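PDB 5V3S: Two-component insecticidal protein 16 kDa unit from Alcaligenes faecalis, which probably acts as the aegerolysin-family, 16 kDa component of a two-component insecticidal toxin that kills corn rootworm, by a mechanism similar to that of Cry34Ab1/Cry35Ab1. Local coordinates for residues T122-G127 with F139-K144; V96-W101 with T114-E119. One frame throughout, in Å; residues are numbered along the deposited sequence.

Contact 1: T122-G127 with F139-K144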
loop_
_atom_site.group_PDB
_atom_site.type_symbol
_atom_site.label_atom_id
_atom_site.label_comp_id
_atom_site.label_asym_id
_atom_site.label_seq_id
_atom_site.Cartn_x
_atom_site.Cartn_y
_atom_site.Cartn_z
ATOM N N THR A 122 8.626 -2.579 -14.079
ATOM C CA THR A 122 8.482 -1.164 -13.931
ATOM C C THR A 122 7.490 -0.914 -12.801
ATOM O O THR A 122 6.336 -1.239 -12.847
ATOM C CB THR A 122 8.080 -0.464 -15.225
ATOM O OG1 THR A 122 9.003 -0.847 -16.263
ATOM C CG2 THR A 122 8.177 1.059 -15.054
ATOM N N VAL A 123 7.999 -0.263 -11.763
ATOM C CA VAL A 123 7.171 0.024 -10.630
ATOM C C VAL A 123 7.168 1.518 -10.359
ATOM O O VAL A 123 8.230 2.069 -10.096
ATOM C CB VAL A 123 7.660 -0.735 -9.414
ATOM C CG1 VAL A 123 6.776 -0.480 -8.244
ATOM C CG2 VAL A 123 7.613 -2.206 -9.612
ATOM N N ILE A 124 6.003 2.132 -10.411
ATOM C CA ILE A 124 5.824 3.621 -10.264
ATOM C C ILE A 124 4.779 4.010 -9.210
ATOM O O ILE A 124 3.617 3.565 -9.313
ATOM C CB ILE A 124 5.504 4.318 -11.574
ATOM C CG1 ILE A 124 6.530 4.020 -12.698
ATOM C CG2 ILE A 124 5.410 5.861 -11.300
ATOM C CD1 ILE A 124 7.850 4.719 -12.572
ATOM N N LYS A 125 5.205 4.864 -8.232
ATOM C CA LYS A 125 4.246 5.418 -7.277
ATOM C C LYS A 125 3.866 6.923 -7.554
ATOM O O LYS A 125 4.732 7.740 -7.914
ATOM C CB LYS A 125 4.830 5.264 -5.894
ATOM C CG LYS A 125 3.957 5.806 -4.776
ATOM C CD LYS A 125 4.590 5.510 -3.426
ATOM C CE LYS A 125 5.822 6.405 -3.225
ATOM N NZ LYS A 125 5.583 7.764 -2.633
ATOM N N LYS A 126 2.594 7.238 -7.383
ATOM C CA LYS A 126 2.051 8.595 -7.463
ATOM C C LYS A 126 1.382 8.833 -6.132
ATOM O O LYS A 126 0.811 7.924 -5.526
ATOM C CB LYS A 126 1.036 8.748 -8.607
ATOM C CG LYS A 126 1.556 8.371 -10.026
ATOM C CD LYS A 126 2.249 9.508 -10.816
ATOM C CE LYS A 126 3.082 8.953 -12.019
ATOM N NZ LYS A 126 4.193 9.901 -12.354
ATOM N N GLY A 127 1.459 10.082 -5.615
ATOM C CA GLY A 127 1.033 10.347 -4.236
ATOM C C GLY A 127 2.060 9.830 -3.253
ATOM O O GLY A 127 3.130 9.289 -3.619
ATOM N N PHE A 139 -1.057 5.552 -5.398
ATOM C CA PHE A 139 -1.255 4.703 -6.570
ATOM C C PHE A 139 0.089 4.112 -6.893
ATOM O O PHE A 139 1.044 4.817 -7.061
ATOM C CB PHE A 139 -1.735 5.610 -7.716
ATOM C CG PHE A 139 -2.040 4.947 -9.044
ATOM C CD1 PHE A 139 -2.716 3.748 -9.153
ATOM C CD2 PHE A 139 -1.772 5.651 -10.224
ATOM C CE1 PHE A 139 -3.063 3.222 -10.400
ATOM C CE2 PHE A 139 -2.101 5.135 -11.467
ATOM C CZ PHE A 139 -2.785 3.937 -11.559
ATOM N N ILE A 140 0.167 2.768 -6.986
ATOM C CA ILE A 140 1.379 2.086 -7.505
ATOM C C ILE A 140 0.954 1.212 -8.712
ATOM O O ILE A 140 0.025 0.515 -8.589
ATOM C CB ILE A 140 2.055 1.229 -6.439
ATOM C CG1 ILE A 140 2.387 2.101 -5.200
ATOM C CG2 ILE A 140 3.296 0.523 -7.031
ATOM C CD1 ILE A 140 3.070 1.317 -4.103
ATOM N N THR A 141 1.620 1.377 -9.825
ATOM C CA THR A 141 1.538 0.566 -11.001
ATOM C C THR A 141 2.749 -0.353 -11.026
ATOM O O THR A 141 3.921 -0.013 -10.692
ATOM C CB THR A 141 1.335 1.403 -12.310
ATOM O OG1 THR A 141 2.412 2.396 -12.431
ATOM C CG2 THR A 141 -0.034 2.178 -12.283
ATOM N N VAL A 142 2.471 -1.577 -11.487
ATOM C CA VAL A 142 3.460 -2.532 -11.598
ATOM C C VAL A 142 3.269 -3.215 -12.988
ATOM O O VAL A 142 2.226 -3.684 -13.257
ATOM C CB VAL A 142 3.363 -3.542 -10.486
ATOM C CG1 VAL A 142 4.537 -4.456 -10.639
ATOM C CG2 VAL A 142 3.378 -2.880 -9.064
ATOM N N VAL A 143 4.283 -3.165 -13.805
ATOM C CA VAL A 143 4.260 -3.754 -15.144
ATOM C C VAL A 143 5.398 -4.726 -15.215
ATOM O O VAL A 143 6.551 -4.336 -15.100
ATOM C CB VAL A 143 4.419 -2.685 -16.271
ATOM C CG1 VAL A 143 4.449 -3.372 -17.646
ATOM C CG2 VAL A 143 3.284 -1.692 -16.207
ATOM N N LYS A 144 5.097 -6.024 -15.364
ATOM C CA LYS A 144 6.166 -7.030 -15.694
ATOM C C LYS A 144 6.582 -6.777 -17.150
ATOM O O LYS A 144 5.707 -6.866 -18.050
ATOM C CB LYS A 144 5.665 -8.446 -15.539
ATOM C CG LYS A 144 6.741 -9.519 -15.676
ATOM C CD LYS A 144 6.220 -10.920 -15.509
ATOM C CE LYS A 144 7.314 -11.997 -15.255
ATOM N NZ LYS A 144 6.692 -13.214 -14.569
HETATM O O HOH W 1 4.415 0.905 -13.867
#
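The beta hairpin of strands 121-126 and 136-144 forms one edge of the mixed sheet, and Thr122 to Lys126 pair with Val143 to Phe139 across it. Six backbone hydrogen bonds join them in three reciprocal pairs, such as Ile124 N to Thr141 O at 3.0 Å. One face carries branched aliphatics suited to a core: the side chains of Val123 and Ile140 cross at an angle, CG1 of Val123 meeting CG2 of Ile140 at 3.8 Å, while Val123 CG2 lies alongside Val142 CG1 at 3.9 Å. Lys125 belongs to this face through its methylenes, CG being 4.0 Å from Ile140 CG1; bends at chi3 and chi4 (72° and 87°) carry NZ round to Gly127 O, 3.1 Å away, and to a salt bridge with Asp111. On the other face Thr141 OG1 sits between its own N and carbonyl carbon (chi1 56°), 3.7 Å from Ile124 CB, and shares a water with Thr122 O; threonine's beta-branching suits an extended strand, and its hydroxyl can bond this water. With Val123, Ile140 and Val142 packed on the facing sheet and a more open, mixed outer face, this is a hairpin at the edge of a beta-sandwich sheet, 121-126 being this chain's outermost strand.

Contact 2: V96-W101 with T114-E119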
loop_
_atom_site.group_PDB
_atom_site.type_symbol
_atom_site.label_atom_id
_atom_site.label_comp_id
_atom_site.label_asym_id
_atom_site.label_seq_id
_atom_site.Cartn_x
_atom_site.Cartn_y
_atom_site.Cartn_z
ATOM N N VAL A 96 8.905 -8.212 -5.604
ATOM C CA VAL A 96 8.896 -7.136 -6.547
ATOM C C VAL A 96 9.141 -5.790 -5.824
ATOM O O VAL A 96 10.048 -5.053 -6.239
ATOM C CB VAL A 96 7.594 -7.164 -7.311
ATOM C CG1 VAL A 96 7.471 -5.963 -8.248
ATOM C CG2 VAL A 96 7.523 -8.533 -8.028
ATOM N N PHE A 97 8.399 -5.515 -4.766
ATOM C CA PHE A 97 8.609 -4.254 -3.924
ATOM C C PHE A 97 8.197 -4.426 -2.478
ATOM O O PHE A 97 7.511 -5.344 -2.094
ATOM C CB PHE A 97 7.980 -2.972 -4.481
ATOM C CG PHE A 97 6.452 -2.878 -4.414
ATOM C CD1 PHE A 97 5.777 -2.606 -3.262
ATOM C CD2 PHE A 97 5.672 -2.997 -5.577
ATOM C CE1 PHE A 97 4.390 -2.461 -3.241
ATOM C CE2 PHE A 97 4.319 -2.866 -5.559
ATOM C CZ PHE A 97 3.653 -2.605 -4.369
ATOM N N GLU A 98 8.747 -3.557 -1.666
ATOM C CA GLU A 98 8.401 -3.416 -0.260
ATOM C C GLU A 98 7.939 -1.978 -0.133
ATOM O O GLU A 98 8.537 -1.049 -0.762
ATOM C CB GLU A 98 9.591 -3.674 0.632
ATOM C CG GLU A 98 10.013 -5.155 0.621
ATOM C CD GLU A 98 11.403 -5.359 1.190
ATOM O OE1 GLU A 98 12.289 -4.476 1.116
ATOM O OE2 GLU A 98 11.559 -6.377 1.778
ATOM N N TYR A 99 6.781 -1.800 0.538
ATOM C CA TYR A 99 6.303 -0.464 0.783
ATOM C C TYR A 99 6.146 -0.210 2.307
ATOM O O TYR A 99 5.846 -1.134 3.054
ATOM C CB TYR A 99 4.973 -0.240 0.051
ATOM C CG TYR A 99 4.495 1.185 0.154
ATOM C CD1 TYR A 99 5.252 2.250 -0.438
ATOM C CD2 TYR A 99 3.359 1.482 0.893
ATOM C CE1 TYR A 99 4.799 3.573 -0.311
ATOM C CE2 TYR A 99 2.894 2.751 0.973
ATOM C CZ TYR A 99 3.627 3.796 0.392
ATOM O OH TYR A 99 3.133 5.068 0.597
ATOM N N TYR A 100 6.322 1.037 2.735
ATOM C CA TYR A 100 6.247 1.404 4.190
ATOM C C TYR A 100 5.801 2.814 4.282
ATOM O O TYR A 100 6.141 3.646 3.412
ATOM C CB TYR A 100 7.644 1.226 4.896
ATOM C CG TYR A 100 7.787 1.927 6.260
ATOM C CD1 TYR A 100 7.244 1.361 7.377
ATOM C CD2 TYR A 100 8.378 3.211 6.394
ATOM C CE1 TYR A 100 7.245 1.982 8.609
ATOM C CE2 TYR A 100 8.429 3.834 7.646
ATOM C CZ TYR A 100 7.860 3.177 8.758
ATOM O OH TYR A 100 7.862 3.722 9.997
ATOM N N TRP A 101 4.931 3.088 5.264
ATOM C CA TRP A 101 4.430 4.433 5.503
ATOM C C TRP A 101 4.414 4.716 7.029
ATOM O O TRP A 101 4.321 3.812 7.832
ATOM C CB TRP A 101 3.029 4.605 4.893
ATOM C CG TRP A 101 1.988 3.763 5.551
ATOM C CD1 TRP A 101 1.231 4.103 6.633
ATOM C CD2 TRP A 101 1.601 2.426 5.217
ATOM N NE1 TRP A 101 0.424 3.094 6.993
ATOM C CE2 TRP A 101 0.623 2.037 6.136
ATOM C CE3 TRP A 101 1.916 1.555 4.173
ATOM C CZ2 TRP A 101 0.021 0.770 6.101
ATOM C CZ3 TRP A 101 1.336 0.304 4.157
ATOM C CH2 TRP A 101 0.360 -0.053 5.075
ATOM N N THR A 114 10.604 0.498 -1.828
ATOM C CA THR A 114 11.797 -0.194 -2.168
ATOM C C THR A 114 11.509 -1.166 -3.313
ATOM O O THR A 114 10.901 -2.221 -3.073
ATOM C CB THR A 114 12.329 -0.983 -0.922
ATOM O OG1 THR A 114 12.412 -0.132 0.276
ATOM C CG2 THR A 114 13.721 -1.571 -1.172
ATOM N N VAL A 115 12.041 -0.884 -4.522
ATOM C CA VAL A 115 11.805 -1.801 -5.625
ATOM C C VAL A 115 12.941 -2.793 -5.643
ATOM O O VAL A 115 14.157 -2.425 -5.665
ATOM C CB VAL A 115 11.704 -1.066 -6.987
ATOM C CG1 VAL A 115 11.530 -2.099 -8.135
ATOM C CG2 VAL A 115 10.603 -0.052 -6.937
ATOM N N LYS A 116 12.581 -4.052 -5.682
ATOM C CA LYS A 116 13.573 -5.120 -5.492
ATOM C C LYS A 116 14.045 -5.722 -6.816
ATOM O O LYS A 116 15.108 -6.322 -6.871
ATOM C CB LYS A 116 13.013 -6.197 -4.539
ATOM C CG LYS A 116 12.833 -5.604 -3.119
ATOM C CD LYS A 116 14.210 -5.398 -2.514
ATOM C CE LYS A 116 14.756 -6.642 -1.855
ATOM N NZ LYS A 116 16.042 -6.357 -1.110
ATOM N N ASP A 117 13.241 -5.592 -7.866
ATOM C CA ASP A 117 13.709 -6.065 -9.174
ATOM C C ASP A 117 13.350 -5.048 -10.210
ATOM O O ASP A 117 12.303 -5.159 -10.854
ATOM C CB ASP A 117 13.095 -7.420 -9.503
ATOM C CG ASP A 117 13.639 -8.002 -10.805
ATOM O OD1 ASP A 117 14.430 -7.319 -11.505
ATOM O OD2 ASP A 117 13.317 -9.153 -11.069
ATOM N N LYS A 118 14.224 -4.069 -10.396
ATOM C CA LYS A 118 14.007 -3.025 -11.387
ATOM C C LYS A 118 14.187 -3.517 -12.820
ATOM O O LYS A 118 13.637 -2.932 -13.738
ATOM C CB LYS A 118 14.988 -1.907 -11.201
ATOM C CG LYS A 118 14.675 -1.047 -9.989
ATOM C CD LYS A 118 15.852 -0.111 -9.689
ATOM C CE LYS A 118 15.595 0.658 -8.378
ATOM N NZ LYS A 118 15.835 -0.213 -7.245
ATOM N N GLU A 119 14.950 -4.599 -12.963
ATOM C CA GLU A 119 15.305 -5.136 -14.260
ATOM C C GLU A 119 14.080 -5.733 -14.922
ATOM O O GLU A 119 13.897 -5.521 -16.097
ATOM C CB GLU A 119 16.388 -6.222 -14.140
ATOM C CG GLU A 119 17.809 -5.702 -13.937
ATOM C CD GLU A 119 18.879 -6.645 -14.527
ATOM O OE1 GLU A 119 18.542 -7.643 -15.233
ATOM O OE2 GLU A 119 20.079 -6.375 -14.317
HETATM O O HOH W 2 14.736 -5.454 1.074
HETATM O O HOH W 3 12.654 -2.328 2.398
#
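Phe97 and Val115 face each other as a non-hydrogen-bonded pair in the hairpin of strands 94-103 and 110-115, on the packed side of the contact. Phe97 CB lies only 3.3 Å from Thr114 O. With chi1 at 72°, the ring stands over its own backbone, leading away from segment 114-119 into the apolar layer around Val123, Ile140 and Val142; a large apolar ring suits it, filling the layer between the sheets with no polar group to satisfy. Three backbone hydrogen bonds clasp the segments: Glu98 N to Thr114 O, Thr114 N to Glu98 O and Lys116 N to Val96 O, the last at 2.8 Å with the donor tilted 33° from the carbonyl plane. Val96 and Phe97 together face Leu89 in a classic beta bulge. The opposite face is looser and wetter. Glu98 and Thr114 run side by side, yet Glu98 OE1 comes no nearer than 4.0 Å to Thr114 CG2. Two waters donate to OE1; one continues to Thr114 OG1, the other accepts from Lys116 NZ, which stays 4.8 Å from Glu98 OE1. The opposite charges of Glu98 and Lys116 thus meet through water, which probably softens their attraction.

Contacts 1 and 2 are successive antiparallel hairpins on facing sheets, and their apolar faces meet. The Phe97 ring of contact 2 is the main join: its CE2 packs 3.6 Å from Val142 CG2 of contact 1 and also touches Ile140, while Val123 lies against CD2. Lys125 CD rests 3.7 Å from Tyr99 CE1, and Asp111 takes both the Lys125 ammonium and the Tyr99 hydroxyl. Contact 1 has more exposed residues and is a surface contact, paired regularly along five residues; contact 2 is partly buried, its bridges ending at Val115, with one further backbone bond from Lys116 before the chain turns away. Aliphatics dominate the inner face of contact 1; contact 2 adds an aromatic ring inside and a hydrated charge pair outside.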